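PDB 6ZS0: DMATS type aromatic prenyltransferase from Streptomyces coelicolor, which probably transfers a dimethylallyl group to C5 of the tryptophan indole ring, as a 5-dimethylallyltryptophan synthase of the ABBA-barrel prenyltransferases. Local coordinates for residues A[60-65]-A[345-350]. Sequence-based numbering, arbitrary orientation.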
# COMPACT_ATOMS: atom_id res chain seq x y z
N ASP A 60 11.49 -8.09 -0.13
CA ASP A 60 12.81 -8.25 -0.79
C ASP A 60 13.48 -6.89 -1.03
O ASP A 60 14.51 -6.87 -1.71
CB ASP A 60 12.72 -9.07 -2.07
CG ASP A 60 12.14 -8.34 -3.27
OD1 ASP A 60 11.59 -7.23 -3.09
OD2 ASP A 60 12.24 -8.94 -4.36
N HIS A 61 12.93 -5.82 -0.49
CA HIS A 61 13.52 -4.46 -0.49
C HIS A 61 13.40 -3.84 -1.88
O HIS A 61 14.15 -2.87 -2.14
CB HIS A 61 14.95 -4.47 0.00
CG HIS A 61 15.08 -5.18 1.31
ND1 HIS A 61 14.45 -4.72 2.45
CD2 HIS A 61 15.67 -6.35 1.64
CE1 HIS A 61 14.75 -5.55 3.45
NE2 HIS A 61 15.48 -6.53 2.99
N THR A 62 12.50 -4.32 -2.73
CA THR A 62 12.15 -3.53 -3.94
C THR A 62 11.40 -2.28 -3.49
O THR A 62 10.44 -2.38 -2.73
CB THR A 62 11.30 -4.32 -4.93
OG1 THR A 62 11.93 -5.57 -5.25
CG2 THR A 62 11.09 -3.53 -6.21
N PRO A 63 11.79 -1.04 -3.90
CA PRO A 63 11.10 0.15 -3.41
C PRO A 63 9.86 0.54 -4.21
O PRO A 63 9.55 1.73 -4.34
CB PRO A 63 12.19 1.21 -3.55
CG PRO A 63 12.93 0.79 -4.79
CD PRO A 63 12.98 -0.72 -4.70
N VAL A 64 9.18 -0.47 -4.76
CA VAL A 64 7.95 -0.33 -5.55
C VAL A 64 7.05 -1.50 -5.18
O VAL A 64 7.58 -2.61 -5.02
CB VAL A 64 8.23 -0.36 -7.06
CG1 VAL A 64 6.96 -0.13 -7.86
CG2 VAL A 64 9.29 0.65 -7.47
N GLU A 65 5.76 -1.22 -5.08
CA GLU A 65 4.72 -2.25 -4.89
C GLU A 65 3.52 -1.82 -5.70
O GLU A 65 3.35 -0.64 -5.92
CB GLU A 65 4.35 -2.40 -3.42
CG GLU A 65 3.28 -3.47 -3.17
CD GLU A 65 2.83 -3.57 -1.72
OE1 GLU A 65 2.15 -2.63 -1.26
OE2 GLU A 65 3.19 -4.58 -1.06
N SER A 345 6.59 -6.61 -6.42
CA SER A 345 7.42 -6.48 -7.63
C SER A 345 8.43 -7.64 -7.72
O SER A 345 8.65 -8.16 -8.80
CB SER A 345 8.07 -5.13 -7.68
OG SER A 345 9.09 -5.11 -8.66
N GLU A 346 9.06 -8.01 -6.62
CA GLU A 346 10.05 -9.13 -6.54
C GLU A 346 11.20 -8.88 -7.52
O GLU A 346 11.71 -9.82 -8.11
CB GLU A 346 9.30 -10.46 -6.67
CG GLU A 346 8.39 -10.70 -5.45
CD GLU A 346 7.94 -12.11 -5.16
OE1 GLU A 346 8.36 -13.02 -5.86
OE2 GLU A 346 7.14 -12.29 -4.21
N ALA A 347 11.69 -7.65 -7.58
CA ALA A 347 12.84 -7.28 -8.42
C ALA A 347 14.10 -7.99 -7.91
O ALA A 347 15.08 -8.06 -8.69
CB ALA A 347 13.05 -5.79 -8.42
N TYR A 348 14.13 -8.40 -6.64
CA TYR A 348 15.32 -9.01 -5.99
C TYR A 348 15.02 -10.46 -5.63
O TYR A 348 15.75 -11.02 -4.82
CB TYR A 348 15.74 -8.14 -4.83
CG TYR A 348 16.23 -6.79 -5.25
CD1 TYR A 348 17.41 -6.65 -5.98
CD2 TYR A 348 15.50 -5.64 -4.97
CE1 TYR A 348 17.85 -5.40 -6.39
CE2 TYR A 348 15.95 -4.39 -5.36
CZ TYR A 348 17.14 -4.26 -6.07
OH TYR A 348 17.56 -3.03 -6.47
N THR A 349 14.00 -11.05 -6.24
CA THR A 349 13.63 -12.47 -6.00
C THR A 349 13.81 -13.19 -7.33
O THR A 349 12.88 -13.14 -8.16
CB THR A 349 12.24 -12.55 -5.36
OG1 THR A 349 12.25 -11.67 -4.22
CG2 THR A 349 11.88 -13.94 -4.91
N VAL A 350 15.01 -13.76 -7.53
CA VAL A 350 15.50 -14.36 -8.81
C VAL A 350 15.81 -15.83 -8.58
O VAL A 350 16.38 -16.15 -7.52
CB VAL A 350 16.74 -13.62 -9.35
O HOH W 1 8.94 -7.09 -3.90
O HOH W 2 7.01 -5.06 -4.02
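Asp-60 reaches into the type I turn of Glu-346 to Thr-349 and binds its far end. Its CB lies 3.4 Å and its CG 3.5 Å from Thr-349 OG1. Chi1 of 76° swings the carboxylate toward the turn, and the near-flat chi2 of -12° points OD1 back to its own loop and OD2 across. OD2 accepts the Thr-349 hydroxyl at 2.7 Å on its anti side, tilted out of plane, and Tyr-348 N at 3.0 Å from well above the other face. OD1 takes Thr-62 N in an Asx turn and Thr-62 OG1 from the same face, while a water links it to Glu-346 N. Short aspartate suits both tasks; an alanine here would probably leave Tyr-348 N and the Thr-349 hydroxyl without their acceptor and undo the Asx turn holding Thr-62. Thr-62 OG1 also receives a weak bond from Ala-347 N and lies 3.6 Å from Tyr-348 CD2; the tyrosine ring, with Thr-62 N at its edge in plane, touches Leu-6 of helix 6-20. Thr-62 CG2 packs 3.7 Å from the small Ala-347 CB. A second water joins Val-64 O to Ser-345 N; the Ser-345 hydroxyl is hydrogen-bonded to Gln-13 OE1. The contact ties first strand 64-70 to the exit from last strand 338-344, where the antiparallel ABBA barrel closes.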